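Local coordinates for lipid binding protein (Grifola frondosa, PDB 5H0Q) that binds lipid membranes, recognising domains that contain sphingomyelin together with cholesterol, at residues 72-85 with 113-127. Sequence-based numbering, arbitrary orientation.
Sequences PITAKIEESFRGHF and GSAGCIVYGTTDNLD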
loop_
_atom_site.group_PDB
_atom_site.type_symbol
_atom_site.label_atom_id
_atom_site.label_comp_id
_atom_site.label_asym_id
_atom_site.label_seq_id
_atom_site.Cartn_x
_atom_site.Cartn_y
_atom_site.Cartn_z
ATOM N N PRO A 72 9.685 10.243 1.560
ATOM C CA PRO A 72 8.789 9.611 2.538
ATOM C C PRO A 72 7.329 9.846 2.220
ATOM O O PRO A 72 6.943 10.885 1.668
ATOM C CB PRO A 72 9.171 10.293 3.852
ATOM C CG PRO A 72 9.669 11.646 3.429
ATOM C CD PRO A 72 10.377 11.418 2.130
ATOM N N ILE A 73 6.496 8.895 2.622
ATOM C CA ILE A 73 5.050 9.056 2.514
ATOM C C ILE A 73 4.466 8.968 3.913
ATOM O O ILE A 73 5.032 8.307 4.787
ATOM C CB ILE A 73 4.409 8.025 1.558
ATOM C CG1 ILE A 73 4.602 6.593 2.065
ATOM C CG2 ILE A 73 4.980 8.201 0.146
ATOM C CD1 ILE A 73 4.050 5.513 1.148
ATOM N N THR A 74 3.359 9.678 4.134
ATOM C CA THR A 74 2.708 9.773 5.434
ATOM C C THR A 74 1.259 9.329 5.308
ATOM O O THR A 74 0.551 9.770 4.400
ATOM C CB THR A 74 2.796 11.206 5.967
ATOM O OG1 THR A 74 4.176 11.542 6.144
ATOM C CG2 THR A 74 2.069 11.352 7.299
ATOM N N ALA A 75 0.807 8.481 6.236
ATOM C CA ALA A 75 -0.575 8.019 6.246
ATOM C C ALA A 75 -1.485 9.201 6.578
ATOM O O ALA A 75 -1.289 9.874 7.593
ATOM C CB ALA A 75 -0.770 6.898 7.264
ATOM N N LYS A 76 -2.448 9.484 5.712
ATOM C CA LYS A 76 -3.353 10.612 5.927
ATOM C C LYS A 76 -4.762 10.205 6.287
ATOM O O LYS A 76 -5.440 10.932 7.032
ATOM C CB LYS A 76 -3.421 11.483 4.671
ATOM C CG LYS A 76 -2.091 12.097 4.292
ATOM C CD LYS A 76 -2.249 13.047 3.139
ATOM C CE LYS A 76 -2.926 14.356 3.547
ATOM N NZ LYS A 76 -3.976 14.774 2.570
ATOM N N ILE A 77 -5.242 9.111 5.704
ATOM C CA ILE A 77 -6.584 8.594 5.935
ATOM C C ILE A 77 -6.477 7.087 6.041
ATOM O O ILE A 77 -5.741 6.458 5.272
ATOM C CB ILE A 77 -7.549 8.951 4.790
ATOM C CG1 ILE A 77 -7.672 10.459 4.641
ATOM C CG2 ILE A 77 -8.908 8.349 5.035
ATOM C CD1 ILE A 77 -8.380 10.903 3.360
ATOM N N GLU A 78 -7.218 6.521 6.989
ATOM C CA GLU A 78 -7.522 5.094 7.044
ATOM C C GLU A 78 -9.029 4.969 7.157
ATOM O O GLU A 78 -9.638 5.642 7.989
ATOM C CB GLU A 78 -6.888 4.419 8.254
ATOM C CG GLU A 78 -5.408 4.462 8.333
ATOM C CD GLU A 78 -4.921 3.918 9.659
ATOM O OE1 GLU A 78 -5.769 3.459 10.464
ATOM O OE2 GLU A 78 -3.698 3.955 9.902
ATOM N N GLU A 79 -9.638 4.128 6.328
ATOM C CA GLU A 79 -11.085 3.986 6.386
ATOM C C GLU A 79 -11.475 2.526 6.202
ATOM O O GLU A 79 -10.995 1.872 5.274
ATOM C CB GLU A 79 -11.733 4.865 5.311
ATOM C CG GLU A 79 -13.237 4.881 5.310
ATOM C CD GLU A 79 -13.852 5.609 6.507
ATOM O OE1 GLU A 79 -13.136 6.349 7.210
ATOM O OE2 GLU A 79 -15.070 5.443 6.733
ATOM N N SER A 80 -12.332 2.027 7.097
ATOM C CA SER A 80 -12.971 0.716 6.959
ATOM C C SER A 80 -14.353 0.895 6.358
ATOM O O SER A 80 -15.219 1.531 6.970
ATOM C CB SER A 80 -13.118 -0.001 8.302
ATOM O OG SER A 80 -11.867 -0.264 8.884
ATOM N N PHE A 81 -14.577 0.293 5.197
ATOM C CA PHE A 81 -15.920 0.246 4.645
ATOM C C PHE A 81 -16.688 -0.974 5.130
ATOM O O PHE A 81 -17.884 -0.878 5.430
ATOM C CB PHE A 81 -15.861 0.250 3.116
ATOM C CG PHE A 81 -15.111 1.416 2.535
ATOM C CD1 PHE A 81 -15.544 2.704 2.753
ATOM C CD2 PHE A 81 -13.988 1.217 1.753
ATOM C CE1 PHE A 81 -14.862 3.776 2.212
ATOM C CE2 PHE A 81 -13.301 2.282 1.209
ATOM C CZ PHE A 81 -13.741 3.564 1.438
ATOM N N ARG A 82 -16.017 -2.122 5.201
ATOM C CA ARG A 82 -16.555 -3.329 5.821
ATOM C C ARG A 82 -15.414 -3.956 6.594
ATOM O O ARG A 82 -14.321 -4.092 6.051
ATOM C CB ARG A 82 -17.066 -4.317 4.768
ATOM C CG ARG A 82 -18.097 -3.751 3.852
ATOM C CD ARG A 82 -18.538 -4.745 2.801
ATOM N NE ARG A 82 -19.460 -4.101 1.879
ATOM C CZ ARG A 82 -19.193 -3.791 0.615
ATOM N NH1 ARG A 82 -18.035 -4.083 0.065
ATOM N NH2 ARG A 82 -20.109 -3.179 -0.113
ATOM N N GLY A 83 -15.654 -4.309 7.851
ATOM C CA GLY A 83 -14.620 -4.914 8.664
ATOM C C GLY A 83 -13.851 -3.884 9.467
ATOM O O GLY A 83 -14.342 -2.791 9.759
ATOM N N HIS A 84 -12.622 -4.242 9.825
ATOM C CA HIS A 84 -11.837 -3.411 10.717
ATOM C C HIS A 84 -10.372 -3.764 10.567
ATOM O O HIS A 84 -10.012 -4.853 10.103
ATOM C CB HIS A 84 -12.303 -3.537 12.175
ATOM C CG HIS A 84 -12.079 -4.885 12.782
ATOM N ND1 HIS A 84 -12.890 -5.966 12.519
ATOM C CD2 HIS A 84 -11.155 -5.315 13.672
ATOM C CE1 HIS A 84 -12.465 -7.011 13.206
ATOM N NE2 HIS A 84 -11.413 -6.643 13.914
ATOM N N PHE A 85 -9.533 -2.820 10.958
ATOM C CA PHE A 85 -8.096 -3.024 10.996
ATOM C C PHE A 85 -7.708 -3.908 12.175
ATOM O O PHE A 85 -8.439 -4.047 13.155
ATOM C CB PHE A 85 -7.373 -1.675 11.095
ATOM C CG PHE A 85 -7.412 -0.880 9.819
ATOM C CD1 PHE A 85 -6.437 -1.062 8.859
ATOM C CD2 PHE A 85 -8.450 0.007 9.554
ATOM C CE1 PHE A 85 -6.468 -0.358 7.669
ATOM C CE2 PHE A 85 -8.494 0.719 8.353
ATOM C CZ PHE A 85 -7.496 0.543 7.420
ATOM N N GLY A 113 -17.499 -9.271 4.117
ATOM C CA GLY A 113 -16.090 -9.299 3.765
ATOM C C GLY A 113 -15.281 -8.164 4.352
ATOM O O GLY A 113 -15.674 -7.518 5.327
ATOM N N SER A 114 -14.110 -7.946 3.755
ATOM C CA SER A 114 -13.153 -6.931 4.188
ATOM C C SER A 114 -13.043 -5.898 3.075
ATOM O O SER A 114 -12.744 -6.254 1.928
ATOM C CB SER A 114 -11.792 -7.558 4.468
ATOM O OG SER A 114 -10.765 -6.601 4.410
ATOM N N ALA A 115 -13.298 -4.627 3.404
ATOM C CA ALA A 115 -13.188 -3.555 2.426
ATOM C C ALA A 115 -12.708 -2.293 3.123
ATOM O O ALA A 115 -13.256 -1.913 4.162
ATOM C CB ALA A 115 -14.527 -3.305 1.744
ATOM N N GLY A 116 -11.668 -1.662 2.587
ATOM C CA GLY A 116 -11.120 -0.497 3.245
ATOM C C GLY A 116 -10.082 0.169 2.381
ATOM O O GLY A 116 -9.861 -0.222 1.235
ATOM N N CYS A 117 -9.420 1.172 2.958
ATOM C CA CYS A 117 -8.374 1.860 2.222
ATOM C C CYS A 117 -7.452 2.596 3.172
ATOM O O CYS A 117 -7.774 2.832 4.342
ATOM C CB CYS A 117 -8.978 2.822 1.208
ATOM S SG CYS A 117 -9.730 4.308 1.979
ATOM N N ILE A 118 -6.272 2.891 2.661
ATOM C CA ILE A 118 -5.345 3.816 3.287
ATOM C C ILE A 118 -4.958 4.816 2.213
ATOM O O ILE A 118 -4.813 4.448 1.044
ATOM C CB ILE A 118 -4.094 3.118 3.870
ATOM C CG1 ILE A 118 -4.519 2.150 4.971
ATOM C CG2 ILE A 118 -3.147 4.159 4.468
ATOM C CD1 ILE A 118 -3.373 1.531 5.730
ATOM N N VAL A 119 -4.824 6.073 2.606
ATOM C CA VAL A 119 -4.414 7.149 1.709
ATOM C C VAL A 119 -3.100 7.686 2.243
ATOM O O VAL A 119 -3.029 8.132 3.399
ATOM C CB VAL A 119 -5.459 8.269 1.615
ATOM C CG1 VAL A 119 -4.931 9.371 0.704
ATOM C CG2 VAL A 119 -6.768 7.745 1.094
ATOM N N TYR A 120 -2.057 7.615 1.423
ATOM C CA TYR A 120 -0.745 8.133 1.781
ATOM C C TYR A 120 -0.463 9.428 1.030
ATOM O O TYR A 120 -0.739 9.529 -0.167
ATOM C CB TYR A 120 0.371 7.129 1.448
ATOM C CG TYR A 120 0.374 5.866 2.281
ATOM C CD1 TYR A 120 0.766 5.899 3.610
ATOM C CD2 TYR A 120 -0.052 4.663 1.747
ATOM C CE1 TYR A 120 0.747 4.742 4.388
ATOM C CE2 TYR A 120 -0.060 3.510 2.515
ATOM C CZ TYR A 120 0.329 3.573 3.826
ATOM O OH TYR A 120 0.303 2.421 4.562
ATOM N N GLY A 121 0.148 10.387 1.717
ATOM C CA GLY A 121 0.576 11.634 1.103
ATOM C C GLY A 121 2.064 11.624 0.806
ATOM O O GLY A 121 2.859 11.097 1.581
ATOM N N THR A 122 2.433 12.268 -0.295
ATOM C CA THR A 122 3.822 12.414 -0.700
ATOM C C THR A 122 4.318 13.824 -0.418
ATOM O O THR A 122 3.551 14.741 -0.144
ATOM C CB THR A 122 3.988 12.112 -2.190
ATOM O OG1 THR A 122 3.382 13.171 -2.967
ATOM C CG2 THR A 122 3.406 10.739 -2.554
ATOM N N THR A 123 5.629 14.000 -0.559
ATOM C CA THR A 123 6.227 15.304 -0.302
ATOM C C THR A 123 5.907 16.306 -1.399
ATOM O O THR A 123 5.993 17.515 -1.151
ATOM C CB THR A 123 7.749 15.177 -0.166
ATOM O OG1 THR A 123 8.261 14.443 -1.282
ATOM C CG2 THR A 123 8.105 14.466 1.119
ATOM N N ASP A 124 5.570 15.832 -2.600
ATOM C CA ASP A 124 5.159 16.723 -3.678
ATOM C C ASP A 124 3.644 16.851 -3.768
ATOM O O ASP A 124 3.107 17.191 -4.831
ATOM C CB ASP A 124 5.766 16.284 -5.016
ATOM C CG ASP A 124 5.522 14.843 -5.343
ATOM O OD1 ASP A 124 5.115 14.082 -4.447
ATOM O OD2 ASP A 124 5.783 14.452 -6.498
ATOM N N ASN A 125 2.949 16.608 -2.651
ATOM C CA ASN A 125 1.558 17.029 -2.470
ATOM C C ASN A 125 0.619 16.257 -3.377
ATOM O O ASN A 125 -0.332 16.825 -3.935
ATOM C CB ASN A 125 1.396 18.536 -2.686
ATOM C CG ASN A 125 1.982 19.340 -1.555
ATOM O OD1 ASN A 125 1.761 19.023 -0.386
ATOM N ND2 ASN A 125 2.749 20.370 -1.887
ATOM N N LEU A 126 0.894 14.950 -3.484
ATOM C CA LEU A 126 0.003 13.962 -4.052
ATOM C C LEU A 126 -0.497 13.055 -2.934
ATOM O O LEU A 126 0.178 12.848 -1.920
ATOM C CB LEU A 126 0.711 13.118 -5.132
ATOM C CG LEU A 126 1.223 13.934 -6.325
ATOM C CD1 LEU A 126 1.869 13.019 -7.335
ATOM C CD2 LEU A 126 0.116 14.752 -6.989
ATOM N N ASP A 127 -1.695 12.534 -3.115
ATOM C CA ASP A 127 -2.236 11.508 -2.242
ATOM C C ASP A 127 -2.436 10.246 -3.056
ATOM O O ASP A 127 -2.877 10.301 -4.217
ATOM C CB ASP A 127 -3.566 11.925 -1.614
ATOM C CG ASP A 127 -3.394 12.819 -0.406
ATOM O OD1 ASP A 127 -2.261 12.980 0.072
ATOM O OD2 ASP A 127 -4.407 13.367 0.069
#
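Ala115 pairs with Arg82 just past the corner at Phe81, where strand 73-80 has run antiparallel to strand 114-121, and Cys117 pairs with Glu79 inside the strands. Ala115 O accepts two bonds, from Phe81 N at 2.8 Å and from Arg82 N at 3.0 Å, both donors approaching from the same face of its plane, while Ala115 N returns a nearly straight bond to Arg82 O. This classic beta bulge brings Phe81 and Arg82 together against one residue. Arg82 leaves the backbone with CG anti to its carbonyl carbon (chi1 -57°) and stays extended to NE, laying CG and NH1 beside the Ala115 methyl; its guanidinium continues to a salt bridge with Asp168. The Phe81 ring passes obliquely by Gly116, its CD2 3.7 Å from Gly116 CA, and meets Cys117 SG obliquely through CZ. That sulfur, placed between its backbone N and carbonyl carbon (chi1 72°), also touches Glu79 CB at 3.9 Å. Helix 160-169 packs on Phe81, while Trp155 covers Cys117 and Ile77, which share one sheet face.

A second classic bulge sets Lys76 and Ile77 opposite Val119, whose carbonyl takes a short bond from Lys76 N and a weak one from Ile77 N. Lys76 then bends into a salt bridge, NZ 2.9 Å from Asp127 OD2 on its syn lone pair; Gly152 N also donates to OD2. On the face of Ala75 and Ile118, the Tyr120 ring is sandwiched between Ile73 CD1, a CH-pi contact, and Ile118 CG2. The arrangement is an antiparallel strand pair, its register shifted by one residue at each classic bulge, inside the five-stranded antiparallel sheet of this Nakanori-like fold.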